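Local coordinates for protein beta-glycosidase (Bacteroides caccae, PDB 6T2R) that breaks down mucin O-glycans in the human gut, probably acting as an endo-beta-galactosidase of glycoside hydrolase family 16, at residues N72-L77 / E254-R259; W127-E132 / P227-I232; D197-H202 / F222-P227; I232-G237 / L249-E254. One frame throughout, in Å; residues are numbered along the deposited sequence.

Interaction 1. Residues N72-L77 / E254-R259; sequences NGLLIL and EVDWVR
Asp256, the first residue of a classic beta bulge, is where the pairing with strand 74-77 gives out: it and Trp257 both face Arg113 on the next strand, while Leu74 packs on its CA and side chain. CD2 of Leu74 comes within 3.5 Å of Asp256 CA. The leucine crosses Glu254 obliquely, and its CD1 ends 3.5 Å from Glu254 OE1, so one leucine spans two acidic residues. With chi1 at -65°, CG of Leu74 lies beside its own backbone N, and the two methyls part from there, one to each acid. The carboxylates find their polar partners outside the two segments: OE2 of Glu254 is held by Arg115 and His117, and OD2 of Asp256 makes a salt bridge to Arg113. Ahead of the bulge the pairing is regular and antiparallel. Leu75 and Val255 form a hydrogen-bonded pair, Leu75 N to Val255 O at 2.9 Å and Val255 N to Leu75 O at 2.8 Å. Their side chains run side by side, CB of Leu75 4.1 Å from CB of Val255, on the face turned to Ile232. Ile76 lies on the opposite face, its CD1 4.0 Å from Glu254 CB. Strand 68-71 borders strand 74-81 on its far side, strand 108-116 carries the sheet on past strand 251-263, and strand 228-233 packs against the face holding Leu77, Val255 and Val258.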
loop_
_atom_site.group_PDB
_atom_site.type_symbol
_atom_site.label_atom_id
_atom_site.label_comp_id
_atom_site.label_asym_id
_atom_site.label_seq_id
_atom_site.Cartn_x
_atom_site.Cartn_y
_atom_site.Cartn_z
ATOM N N ASN A 72 21.762 2.327 -0.695
ATOM C CA ASN A 72 21.968 3.407 0.309
ATOM C C ASN A 72 21.048 3.128 1.510
ATOM O O ASN A 72 20.513 4.087 2.018
ATOM C CB ASN A 72 21.657 4.768 -0.358
ATOM C CG ASN A 72 22.246 5.969 0.344
ATOM O OD1 ASN A 72 23.004 5.835 1.308
ATOM N ND2 ASN A 72 21.922 7.147 -0.159
ATOM N N GLY A 73 20.766 1.860 1.834
ATOM C CA GLY A 73 19.758 1.442 2.830
ATOM C C GLY A 73 18.316 1.789 2.451
ATOM O O GLY A 73 17.477 1.775 3.358
ATOM N N LEU A 74 18.030 2.037 1.162
ATOM C CA LEU A 74 16.670 2.239 0.585
ATOM C C LEU A 74 16.260 1.055 -0.296
ATOM O O LEU A 74 17.065 0.600 -1.159
ATOM C CB LEU A 74 16.685 3.490 -0.301
ATOM C CG LEU A 74 16.931 4.818 0.400
ATOM C CD1 LEU A 74 16.754 5.944 -0.592
ATOM C CD2 LEU A 74 16.003 4.990 1.598
ATOM N N LEU A 75 14.999 0.648 -0.210
ATOM C CA LEU A 75 14.417 -0.256 -1.225
ATOM C C LEU A 75 14.029 0.565 -2.469
ATOM O O LEU A 75 13.489 1.624 -2.302
ATOM C CB LEU A 75 13.197 -0.976 -0.639
ATOM C CG LEU A 75 12.311 -1.667 -1.689
ATOM C CD1 LEU A 75 13.036 -2.896 -2.229
ATOM C CD2 LEU A 75 10.939 -2.026 -1.092
ATOM N N ILE A 76 14.298 0.072 -3.678
ATOM C CA ILE A 76 13.993 0.768 -4.965
ATOM C C ILE A 76 13.147 -0.170 -5.789
ATOM O O ILE A 76 13.581 -1.298 -6.023
ATOM C CB ILE A 76 15.269 1.117 -5.748
ATOM C CG1 ILE A 76 16.323 1.724 -4.830
ATOM C CG2 ILE A 76 14.939 2.023 -6.922
ATOM C CD1 ILE A 76 15.901 3.033 -4.258
ATOM N N LEU A 77 11.976 0.270 -6.190
ATOM C CA LEU A 77 11.094 -0.528 -7.070
ATOM C C LEU A 77 10.899 0.299 -8.316
ATOM O O LEU A 77 10.698 1.513 -8.120
ATOM C CB LEU A 77 9.768 -0.758 -6.344
ATOM C CG LEU A 77 9.865 -1.636 -5.100
ATOM C CD1 LEU A 77 8.549 -1.611 -4.326
ATOM C CD2 LEU A 77 10.234 -3.063 -5.479
ATOM N N GLU A 254 11.280 5.054 -3.990
ATOM C CA GLU A 254 12.304 4.711 -2.971
ATOM C C GLU A 254 11.593 4.573 -1.640
ATOM O O GLU A 254 10.839 5.495 -1.260
ATOM C CB GLU A 254 13.358 5.814 -2.866
ATOM C CG GLU A 254 13.695 6.423 -4.207
ATOM C CD GLU A 254 14.601 7.626 -4.116
ATOM O OE1 GLU A 254 15.721 7.461 -3.599
ATOM O OE2 GLU A 254 14.177 8.718 -4.593
ATOM N N VAL A 255 11.860 3.479 -0.956
ATOM C CA VAL A 255 11.236 3.206 0.356
ATOM C C VAL A 255 12.331 3.137 1.418
ATOM O O VAL A 255 13.172 2.210 1.390
ATOM C CB VAL A 255 10.395 1.932 0.290
ATOM C CG1 VAL A 255 9.552 1.765 1.536
ATOM C CG2 VAL A 255 9.532 1.922 -0.968
ATOM N N ASP A 256 12.255 4.088 2.341
ATOM C CA ASP A 256 13.143 4.211 3.517
ATOM C C ASP A 256 12.785 3.140 4.544
ATOM O O ASP A 256 13.729 2.460 5.033
ATOM C CB ASP A 256 13.030 5.629 4.069
ATOM C CG ASP A 256 14.092 6.006 5.078
ATOM O OD1 ASP A 256 15.057 5.233 5.247
ATOM O OD2 ASP A 256 13.917 7.065 5.694
ATOM N N TRP A 257 11.494 3.001 4.905
ATOM C CA TRP A 257 11.086 2.029 5.965
ATOM C C TRP A 257 9.579 1.776 5.994
ATOM O O TRP A 257 8.787 2.571 5.450
ATOM C CB TRP A 257 11.577 2.420 7.389
ATOM C CG TRP A 257 11.336 3.843 7.829
ATOM C CD1 TRP A 257 12.295 4.817 7.960
ATOM C CD2 TRP A 257 10.102 4.468 8.255
ATOM N NE1 TRP A 257 11.732 5.993 8.377
ATOM C CE2 TRP A 257 10.400 5.808 8.588
ATOM C CE3 TRP A 257 8.768 4.047 8.356
ATOM C CZ2 TRP A 257 9.429 6.716 9.011
ATOM C CZ3 TRP A 257 7.803 4.949 8.756
ATOM C CH2 TRP A 257 8.133 6.252 9.114
ATOM N N VAL A 258 9.225 0.699 6.693
ATOM C CA VAL A 258 7.841 0.373 7.102
ATOM C C VAL A 258 7.867 0.282 8.606
ATOM O O VAL A 258 8.750 -0.430 9.112
ATOM C CB VAL A 258 7.358 -0.953 6.506
ATOM C CG1 VAL A 258 5.926 -1.251 6.916
ATOM C CG2 VAL A 258 7.506 -0.959 4.996
ATOM N N ARG A 259 6.909 0.925 9.274
ATOM C CA ARG A 259 6.775 0.805 10.753
ATOM C C ARG A 259 5.344 0.427 11.094
ATOM O O ARG A 259 4.416 0.914 10.461
ATOM C CB ARG A 259 7.221 2.064 11.502
ATOM C CG ARG A 259 8.728 2.285 11.444
ATOM C CD ARG A 259 9.034 3.732 11.787
ATOM N NE ARG A 259 10.460 4.007 11.803
ATOM C CZ ARG A 259 10.960 5.210 11.971
ATOM N NH1 ARG A 259 10.166 6.241 12.181
ATOM N NH2 ARG A 259 12.252 5.393 11.941
#

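Interaction 2. Residues W127-E132 / P227-I232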
loop_
_atom_site.group_PDB
_atom_site.type_symbol
_atom_site.label_atom_id
_atom_site.label_comp_id
_atom_site.label_asym_id
_atom_site.label_seq_id
_atom_site.Cartn_x
_atom_site.Cartn_y
_atom_site.Cartn_z
ATOM N N TRP A 127 -0.543 -0.422 0.071
ATOM C CA TRP A 127 -1.922 -0.855 0.323
ATOM C C TRP A 127 -1.946 -2.206 0.995
ATOM O O TRP A 127 -0.893 -2.894 1.011
ATOM C CB TRP A 127 -2.697 -0.812 -0.991
ATOM C CG TRP A 127 -2.196 -1.651 -2.125
ATOM C CD1 TRP A 127 -0.994 -1.587 -2.781
ATOM C CD2 TRP A 127 -2.998 -2.590 -2.873
ATOM N NE1 TRP A 127 -0.983 -2.459 -3.845
ATOM C CE2 TRP A 127 -2.190 -3.088 -3.917
ATOM C CE3 TRP A 127 -4.314 -3.068 -2.734
ATOM C CZ2 TRP A 127 -2.657 -4.029 -4.819
ATOM C CZ3 TRP A 127 -4.780 -4.010 -3.626
ATOM C CH2 TRP A 127 -3.953 -4.470 -4.653
ATOM N N THR A 128 -3.108 -2.545 1.553
ATOM C CA THR A 128 -3.322 -3.811 2.266
ATOM C C THR A 128 -4.599 -4.505 1.797
ATOM O O THR A 128 -5.556 -3.846 1.390
ATOM C CB THR A 128 -3.338 -3.616 3.784
ATOM O OG1 THR A 128 -4.607 -3.069 4.153
ATOM C CG2 THR A 128 -2.161 -2.786 4.251
ATOM N N LEU A 129 -4.523 -5.831 1.869
ATOM C CA LEU A 129 -5.550 -6.835 1.529
ATOM C C LEU A 129 -5.631 -7.811 2.695
ATOM O O LEU A 129 -4.716 -7.863 3.501
ATOM C CB LEU A 129 -5.139 -7.529 0.226
ATOM C CG LEU A 129 -5.324 -6.679 -1.031
ATOM C CD1 LEU A 129 -4.887 -7.456 -2.239
ATOM C CD2 LEU A 129 -6.767 -6.201 -1.171
ATOM N N PRO A 130 -6.735 -8.576 2.836
ATOM C CA PRO A 130 -6.825 -9.602 3.872
ATOM C C PRO A 130 -5.712 -10.638 3.757
ATOM O O PRO A 130 -5.452 -11.138 2.665
ATOM C CB PRO A 130 -8.212 -10.234 3.663
ATOM C CG PRO A 130 -8.978 -9.152 2.905
ATOM C CD PRO A 130 -7.950 -8.476 2.027
ATOM N N TYR A 131 -5.056 -10.890 4.896
ATOM C CA TYR A 131 -3.970 -11.883 5.057
ATOM C C TYR A 131 -4.523 -13.270 4.734
ATOM O O TYR A 131 -3.851 -14.043 4.052
ATOM C CB TYR A 131 -3.413 -11.887 6.486
ATOM C CG TYR A 131 -2.205 -12.775 6.601
ATOM C CD1 TYR A 131 -0.947 -12.328 6.195
ATOM C CD2 TYR A 131 -2.350 -14.086 7.027
ATOM C CE1 TYR A 131 0.150 -13.168 6.227
ATOM C CE2 TYR A 131 -1.259 -14.924 7.111
ATOM C CZ TYR A 131 -0.010 -14.467 6.699
ATOM O OH TYR A 131 1.039 -15.341 6.741
ATOM N N GLU A 132 -5.723 -13.567 5.216
ATOM C CA GLU A 132 -6.341 -14.919 5.068
ATOM C C GLU A 132 -6.965 -15.052 3.659
ATOM O O GLU A 132 -8.184 -14.851 3.513
ATOM C CB GLU A 132 -7.345 -15.130 6.191
ATOM C CG GLU A 132 -6.719 -15.098 7.575
ATOM C CD GLU A 132 -7.727 -14.740 8.655
ATOM O OE1 GLU A 132 -8.012 -15.615 9.442
ATOM O OE2 GLU A 132 -8.249 -13.597 8.685
ATOM N N PRO A 227 -6.825 -9.566 9.952
ATOM C CA PRO A 227 -5.405 -9.513 9.639
ATOM C C PRO A 227 -5.184 -9.106 8.177
ATOM O O PRO A 227 -5.890 -9.596 7.303
ATOM C CB PRO A 227 -4.950 -10.955 9.858
ATOM C CG PRO A 227 -5.946 -11.509 10.842
ATOM C CD PRO A 227 -7.258 -10.893 10.429
ATOM N N GLN A 228 -4.162 -8.278 7.953
ATOM C CA GLN A 228 -3.829 -7.679 6.643
ATOM C C GLN A 228 -2.462 -8.196 6.200
ATOM O O GLN A 228 -1.620 -8.493 7.085
ATOM C CB GLN A 228 -3.845 -6.150 6.799
ATOM C CG GLN A 228 -5.160 -5.616 7.378
ATOM C CD GLN A 228 -6.247 -5.551 6.332
ATOM O OE1 GLN A 228 -5.983 -5.183 5.189
ATOM N NE2 GLN A 228 -7.469 -5.950 6.702
ATOM N N TYR A 229 -2.230 -8.265 4.888
ATOM C CA TYR A 229 -0.857 -8.239 4.326
ATOM C C TYR A 229 -0.664 -6.921 3.568
ATOM O O TYR A 229 -1.661 -6.307 3.094
ATOM C CB TYR A 229 -0.567 -9.495 3.511
ATOM C CG TYR A 229 -1.143 -9.597 2.116
ATOM C CD1 TYR A 229 -0.391 -9.230 1.018
ATOM C CD2 TYR A 229 -2.396 -10.149 1.885
ATOM C CE1 TYR A 229 -0.874 -9.370 -0.275
ATOM C CE2 TYR A 229 -2.894 -10.297 0.601
ATOM C CZ TYR A 229 -2.120 -9.930 -0.481
ATOM O OH TYR A 229 -2.567 -10.095 -1.752
ATOM N N LEU A 230 0.600 -6.509 3.464
ATOM C CA LEU A 230 1.025 -5.188 2.947
ATOM C C LEU A 230 1.648 -5.392 1.576
ATOM O O LEU A 230 2.396 -6.359 1.415
ATOM C CB LEU A 230 2.073 -4.623 3.901
ATOM C CG LEU A 230 2.676 -3.300 3.464
ATOM C CD1 LEU A 230 1.611 -2.224 3.229
ATOM C CD2 LEU A 230 3.675 -2.836 4.510
ATOM N N LEU A 231 1.247 -4.569 0.633
ATOM C CA LEU A 231 1.758 -4.503 -0.753
ATOM C C LEU A 231 2.366 -3.109 -0.922
ATOM O O LEU A 231 1.695 -2.087 -0.532
ATOM C CB LEU A 231 0.611 -4.699 -1.762
ATOM C CG LEU A 231 -0.202 -5.996 -1.642
ATOM C CD1 LEU A 231 -1.355 -5.839 -0.639
ATOM C CD2 LEU A 231 -0.778 -6.396 -2.988
ATOM N N ILE A 232 3.533 -3.069 -1.536
ATOM C CA ILE A 232 4.260 -1.841 -1.960
ATOM C C ILE A 232 4.746 -2.103 -3.380
ATOM O O ILE A 232 5.487 -3.098 -3.554
ATOM C CB ILE A 232 5.439 -1.499 -1.033
ATOM C CG1 ILE A 232 4.990 -1.381 0.424
ATOM C CG2 ILE A 232 6.089 -0.219 -1.546
ATOM C CD1 ILE A 232 6.096 -1.244 1.439
HETATM O O HOH W 1 -7.734 -4.677 3.371
HETATM O O HOH W 2 -7.454 -11.863 6.805
#
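Two donors grip OE1 of Gln228: the hydroxyl of Thr128, OG1 to OE1 2.7 Å, and water 1 at 2.6 Å, which also donates to Thr128 O. The threonine hydroxyl arrives tilted 32° from the amide carbonyl plane. Gln228 reaches it by bending at chi2 (-79°), which turns the amide back across the neighbouring strand; its NE2 is held by Ile226 O, so both ends of the amide are fixed. The backbones form antiparallel strands, Trp127 with Leu231 and Leu129 with Tyr229 being hydrogen-bonded pairs; Leu231 N to Trp127 O, at 2.7 Å, is the shortest of those bonds. This is part of the beta-jelly-roll of family 16 glycoside hydrolases, where strand 125-130 is flanked by strands 228-233 and 143-145. On one face of the pair Leu231 lies over the Trp127 indole, its CB 3.7 Å from the centroid of the five-membered ring in a CH-pi contact, while the indole NE1 is bonded to Asp233. Further on, Leu129 CB sits 3.6 Å from Tyr229 CE2, and Pro130 O lies in the plane of the tyrosine ring at its edge. Beyond the strand, Tyr131 N donates a hydrogen bond to Pro227 O at 2.9 Å, from 38° above the carbonyl plane. Water 2 donates to the same oxygen and to Glu132 OE2, and accepts from Glu132 N.

Interaction 3. Residues D197-H202 / F222-P227; sequences DSLVFH and FPFNIP
Phe222 enters first, driving the far end of its ring against the start of strand 198-202: CZ lies 3.4 Å from Ser198 N, and Leu199 N sits at the ring edge, near its plane. With CG anti to the backbone N (chi1 -153°), the phenyl extends toward the strand, where CZ also meets Leu199 CD2 at 3.8 Å. Pro223 CD lies over the centre of one face of the Phe224 ring. Phe224 then receives Leu199 on the opposite face. The leucine CD1 stands 4.0 Å from the ring centroid and 21° off the normal, a CH-pi contact, with the two side chains crossing at about a right angle. The Phe224 ring in turn directs CD2 at the centre of the Phe222 face, 3.6 Å above its plane, so the two phenyl groups and Leu199 all touch one another. Asn225 centres an inverse gamma turn, closed by a weak bond from Ile226 N to Phe224 O, and the chain then swings off toward strand 228-233. Val160 of strand 155-161 also packs on both Leu199 and Phe224. No hydrogen bond joins the two segments, so this contact is made by aromatic and aliphatic packing, part of it on the main chain of the strand.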
loop_
_atom_site.group_PDB
_atom_site.type_symbol
_atom_site.label_atom_id
_atom_site.label_comp_id
_atom_site.label_asym_id
_atom_site.label_seq_id
_atom_site.Cartn_x
_atom_site.Cartn_y
_atom_site.Cartn_z
ATOM N N ASP A 197 -14.052 0.855 15.060
ATOM C CA ASP A 197 -15.201 1.635 14.540
ATOM C C ASP A 197 -14.780 2.548 13.389
ATOM O O ASP A 197 -15.618 3.359 12.974
ATOM C CB ASP A 197 -15.786 2.504 15.637
ATOM C CG ASP A 197 -14.945 3.749 15.901
ATOM O OD1 ASP A 197 -13.713 3.646 15.991
ATOM O OD2 ASP A 197 -15.532 4.807 16.045
ATOM N N SER A 198 -13.532 2.503 12.927
ATOM C CA SER A 198 -13.027 3.514 11.965
ATOM C C SER A 198 -11.604 3.213 11.512
ATOM O O SER A 198 -10.813 2.632 12.294
ATOM C CB SER A 198 -13.075 4.890 12.548
ATOM O OG SER A 198 -12.249 4.927 13.710
ATOM N N LEU A 199 -11.286 3.676 10.305
ATOM C CA LEU A 199 -9.905 3.791 9.804
ATOM C C LEU A 199 -9.569 5.285 9.764
ATOM O O LEU A 199 -10.454 6.048 9.376
ATOM C CB LEU A 199 -9.771 3.163 8.415
ATOM C CG LEU A 199 -10.205 1.707 8.246
ATOM C CD1 LEU A 199 -9.823 1.215 6.841
ATOM C CD2 LEU A 199 -9.626 0.795 9.326
ATOM N N VAL A 200 -8.346 5.672 10.136
ATOM C CA VAL A 200 -7.866 7.086 10.047
ATOM C C VAL A 200 -6.586 7.116 9.209
ATOM O O VAL A 200 -5.621 6.430 9.601
ATOM C CB VAL A 200 -7.597 7.701 11.426
ATOM C CG1 VAL A 200 -7.218 9.164 11.281
ATOM C CG2 VAL A 200 -8.772 7.513 12.395
ATOM N N PHE A 201 -6.614 7.884 8.110
ATOM C CA PHE A 201 -5.514 8.028 7.120
ATOM C C PHE A 201 -4.715 9.290 7.419
ATOM O O PHE A 201 -5.322 10.320 7.699
ATOM C CB PHE A 201 -6.083 8.071 5.708
ATOM C CG PHE A 201 -6.659 6.751 5.254
ATOM C CD1 PHE A 201 -5.866 5.779 4.647
ATOM C CD2 PHE A 201 -7.999 6.477 5.434
ATOM C CE1 PHE A 201 -6.404 4.563 4.234
ATOM C CE2 PHE A 201 -8.539 5.268 5.013
ATOM C CZ PHE A 201 -7.755 4.322 4.403
ATOM N N HIS A 202 -3.397 9.179 7.364
ATOM C CA HIS A 202 -2.448 10.275 7.644
ATOM C C HIS A 202 -1.435 10.299 6.515
ATOM O O HIS A 202 -1.111 9.230 5.980
ATOM C CB HIS A 202 -1.734 10.095 8.997
ATOM C CG HIS A 202 -2.642 10.138 10.175
ATOM N ND1 HIS A 202 -3.118 8.989 10.780
ATOM C CD2 HIS A 202 -3.198 11.185 10.836
ATOM C CE1 HIS A 202 -3.897 9.333 11.795
ATOM N NE2 HIS A 202 -3.978 10.689 11.839
ATOM N N PHE A 222 -17.867 -2.461 6.746
ATOM C CA PHE A 222 -16.613 -2.328 7.532
ATOM C C PHE A 222 -15.985 -3.687 7.803
ATOM O O PHE A 222 -16.006 -4.174 8.917
ATOM C CB PHE A 222 -16.795 -1.565 8.830
ATOM C CG PHE A 222 -15.546 -0.859 9.315
ATOM C CD1 PHE A 222 -15.219 0.427 8.864
ATOM C CD2 PHE A 222 -14.694 -1.463 10.207
ATOM C CE1 PHE A 222 -14.113 1.109 9.341
ATOM C CE2 PHE A 222 -13.573 -0.782 10.670
ATOM C CZ PHE A 222 -13.277 0.490 10.238
ATOM N N PRO A 223 -15.345 -4.304 6.782
ATOM C CA PRO A 223 -14.728 -5.623 6.914
ATOM C C PRO A 223 -13.252 -5.594 7.366
ATOM O O PRO A 223 -12.604 -6.648 7.466
ATOM C CB PRO A 223 -14.838 -6.103 5.457
ATOM C CG PRO A 223 -14.562 -4.868 4.619
ATOM C CD PRO A 223 -15.213 -3.761 5.420
ATOM N N PHE A 224 -12.739 -4.402 7.678
ATOM C CA PHE A 224 -11.278 -4.143 7.728
ATOM C C PHE A 224 -10.610 -4.716 9.005
ATOM O O PHE A 224 -9.388 -4.897 8.957
ATOM C CB PHE A 224 -11.024 -2.648 7.564
ATOM C CG PHE A 224 -11.756 -2.020 6.399
ATOM C CD1 PHE A 224 -11.372 -2.289 5.094
ATOM C CD2 PHE A 224 -12.820 -1.143 6.610
ATOM C CE1 PHE A 224 -12.017 -1.696 4.019
ATOM C CE2 PHE A 224 -13.484 -0.565 5.534
ATOM C CZ PHE A 224 -13.087 -0.855 4.241
ATOM N N ASN A 225 -11.313 -4.999 10.103
ATOM C CA ASN A 225 -10.625 -5.365 11.374
ATOM C C ASN A 225 -10.329 -6.850 11.328
ATOM O O ASN A 225 -10.874 -7.553 12.128
ATOM C CB ASN A 225 -11.359 -4.950 12.648
ATOM C CG ASN A 225 -11.265 -3.455 12.861
ATOM O OD1 ASN A 225 -12.273 -2.828 13.201
ATOM N ND2 ASN A 225 -10.093 -2.864 12.600
ATOM N N ILE A 226 -9.540 -7.255 10.335
ATOM C CA ILE A 226 -9.092 -8.638 10.081
ATOM C C ILE A 226 -7.617 -8.502 9.747
ATOM O O ILE A 226 -7.177 -7.457 9.275
ATOM C CB ILE A 226 -9.871 -9.310 8.928
ATOM C CG1 ILE A 226 -9.749 -8.531 7.608
ATOM C CG2 ILE A 226 -11.325 -9.560 9.310
ATOM C CD1 ILE A 226 -10.508 -9.197 6.452
ATOM N N PRO A 227 -6.825 -9.566 9.952
ATOM C CA PRO A 227 -5.405 -9.513 9.639
ATOM C C PRO A 227 -5.184 -9.106 8.177
ATOM O O PRO A 227 -5.890 -9.596 7.303
ATOM C CB PRO A 227 -4.950 -10.955 9.858
ATOM C CG PRO A 227 -5.946 -11.509 10.842
ATOM C CD PRO A 227 -7.258 -10.893 10.429
#

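Interaction 4. Residues I232-G237 / L249-E254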
loop_
_atom_site.group_PDB
_atom_site.type_symbol
_atom_site.label_atom_id
_atom_site.label_comp_id
_atom_site.label_asym_id
_atom_site.label_seq_id
_atom_site.Cartn_x
_atom_site.Cartn_y
_atom_site.Cartn_z
ATOM N N ILE A 232 3.533 -3.069 -1.536
ATOM C CA ILE A 232 4.260 -1.841 -1.960
ATOM C C ILE A 232 4.746 -2.103 -3.380
ATOM O O ILE A 232 5.487 -3.098 -3.554
ATOM C CB ILE A 232 5.439 -1.499 -1.033
ATOM C CG1 ILE A 232 4.990 -1.381 0.424
ATOM C CG2 ILE A 232 6.089 -0.219 -1.546
ATOM C CD1 ILE A 232 6.096 -1.244 1.439
ATOM N N ASP A 233 4.288 -1.340 -4.370
ATOM C CA ASP A 233 4.595 -1.766 -5.752
ATOM C C ASP A 233 4.423 -0.600 -6.702
ATOM O O ASP A 233 3.467 0.178 -6.543
ATOM C CB ASP A 233 3.732 -2.971 -6.167
ATOM C CG ASP A 233 2.250 -2.640 -6.289
ATOM O OD1 ASP A 233 1.586 -2.487 -5.239
ATOM O OD2 ASP A 233 1.797 -2.469 -7.434
ATOM N N MET A 234 5.373 -0.500 -7.624
ATOM C CA MET A 234 5.305 0.370 -8.804
ATOM C C MET A 234 4.249 -0.228 -9.732
ATOM O O MET A 234 4.056 -1.479 -9.755
ATOM C CB MET A 234 6.667 0.459 -9.500
ATOM C CG MET A 234 6.693 1.369 -10.722
ATOM S SD MET A 234 6.040 3.010 -10.435
ATOM C CE MET A 234 7.285 3.717 -9.356
ATOM N N GLN A 235 3.579 0.667 -10.439
ATOM C CA GLN A 235 2.449 0.364 -11.325
ATOM C C GLN A 235 2.592 1.325 -12.508
ATOM O O GLN A 235 2.986 2.516 -12.292
ATOM C CB GLN A 235 1.127 0.518 -10.554
ATOM C CG GLN A 235 0.965 -0.505 -9.446
ATOM C CD GLN A 235 -0.267 -0.366 -8.580
ATOM O OE1 GLN A 235 -1.048 0.583 -8.665
ATOM N NE2 GLN A 235 -0.401 -1.303 -7.685
ATOM N N LEU A 236 2.290 0.828 -13.706
ATOM C CA LEU A 236 2.350 1.630 -14.961
ATOM C C LEU A 236 1.116 1.348 -15.830
ATOM O O LEU A 236 0.887 0.160 -16.167
ATOM C CB LEU A 236 3.641 1.280 -15.716
ATOM C CG LEU A 236 4.921 1.920 -15.182
ATOM C CD1 LEU A 236 6.146 1.362 -15.918
ATOM C CD2 LEU A 236 4.863 3.439 -15.295
ATOM N N GLY A 237 0.339 2.395 -16.130
ATOM C CA GLY A 237 -0.835 2.342 -17.024
ATOM C C GLY A 237 -2.089 1.743 -16.391
ATOM O O GLY A 237 -2.015 1.033 -15.354
ATOM N N LEU A 249 10.350 6.998 -18.553
ATOM C CA LEU A 249 10.930 5.773 -17.953
ATOM C C LEU A 249 12.436 5.721 -18.209
ATOM O O LEU A 249 12.930 6.321 -19.152
ATOM C CB LEU A 249 10.222 4.553 -18.538
ATOM C CG LEU A 249 8.697 4.596 -18.448
ATOM C CD1 LEU A 249 8.111 3.277 -18.898
ATOM C CD2 LEU A 249 8.217 4.925 -17.049
ATOM N N PRO A 250 13.199 4.994 -17.359
ATOM C CA PRO A 250 12.631 4.266 -16.220
ATOM C C PRO A 250 12.224 5.209 -15.074
ATOM O O PRO A 250 12.621 6.366 -15.054
ATOM C CB PRO A 250 13.779 3.339 -15.808
ATOM C CG PRO A 250 15.011 4.144 -16.126
ATOM C CD PRO A 250 14.655 4.835 -17.426
ATOM N N VAL A 251 11.372 4.716 -14.173
ATOM C CA VAL A 251 10.891 5.496 -13.004
ATOM C C VAL A 251 11.053 4.626 -11.760
ATOM O O VAL A 251 10.952 3.372 -11.874
ATOM C CB VAL A 251 9.458 5.980 -13.237
ATOM C CG1 VAL A 251 8.454 4.837 -13.155
ATOM C CG2 VAL A 251 9.113 7.104 -12.280
ATOM N N GLU A 252 11.359 5.269 -10.635
ATOM C CA GLU A 252 11.525 4.574 -9.336
ATOM C C GLU A 252 10.603 5.161 -8.267
ATOM O O GLU A 252 10.144 6.302 -8.407
ATOM C CB GLU A 252 12.914 4.730 -8.724
ATOM C CG GLU A 252 14.006 4.955 -9.704
ATOM C CD GLU A 252 15.341 4.964 -8.999
ATOM O OE1 GLU A 252 16.224 4.244 -9.453
ATOM O OE2 GLU A 252 15.444 5.601 -7.950
ATOM N N MET A 253 10.328 4.342 -7.260
ATOM C CA MET A 253 9.865 4.782 -5.925
ATOM C C MET A 253 10.925 4.252 -4.979
ATOM O O MET A 253 11.455 3.161 -5.251
ATOM C CB MET A 253 8.495 4.234 -5.531
ATOM C CG MET A 253 8.375 2.725 -5.632
ATOM S SD MET A 253 6.716 2.081 -5.205
ATOM C CE MET A 253 6.280 3.236 -3.891
ATOM N N GLU A 254 11.280 5.054 -3.990
ATOM C CA GLU A 254 12.304 4.711 -2.971
ATOM C C GLU A 254 11.593 4.573 -1.640
ATOM O O GLU A 254 10.839 5.495 -1.260
ATOM C CB GLU A 254 13.358 5.814 -2.866
ATOM C CG GLU A 254 13.695 6.423 -4.207
ATOM C CD GLU A 254 14.601 7.626 -4.116
ATOM O OE1 GLU A 254 15.721 7.461 -3.599
ATOM O OE2 GLU A 254 14.177 8.718 -4.593
#
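Met234 and Met253 pack against each other between segments 232-237 and 249-254, and the two bury equal areas, the largest of this contact. Met234 is bent at both chi2 (52°) and chi3 (69°), which curls its methyl round to the opposing backbone: CE lies 3.7 Å from Met253 N and 4.0 Å from Met253 CG. The Met234 side chain crosses that of Val251 at about a right angle, Met234 SD to Val251 CG1 4.1 Å. Met253 answers in the other direction, with SD 3.8 Å from both Asp233 C and Met234 N and its methyl CE 4.2 Å from Ile232 CG2. Each methionine therefore rests on the main chain of the other segment. Leu236, next in area, meets Leu249 tip to tip, CD1 to CD1 4.1 Å; Tyr92 of strand 92-98 touches both leucines. There is no hydrogen bond between the two segments, although they run almost antiparallel, their end-to-end directions 163° apart; each finds its backbone partners in other strands, Asp233 with Ala125 and Met253 with Leu77. Layers packed face to face through large apolar side chains are what the beta-sandwich of the jelly-roll fold, the fold of family 16 glycoside hydrolases, is built on.

Overall arrangement
Strand 251-263 joins interactions 1 and 4, which share Glu254 and have centres 13 Å apart; strand 228-233 joins interactions 2 and 4 through Ile232. Interaction 3 meets interaction 2 at Pro227, 12 Å away between centres, and lies across the chain's centre from interactions 1 and 4. Along the chain, interaction 1 encloses the other three; interaction 3 is nested within interaction 2, and interaction 4 follows both. Two contacts are strand pairings and two are side-chain packing, and the apolar interior where Leu77, Leu230, Ile232, Val255 and Val258 meet links interactions 1, 2 and 4. Interactions 1 and 2 bring together segments far apart in sequence, 3 and 4 nearer ones, all within one jelly-roll domain.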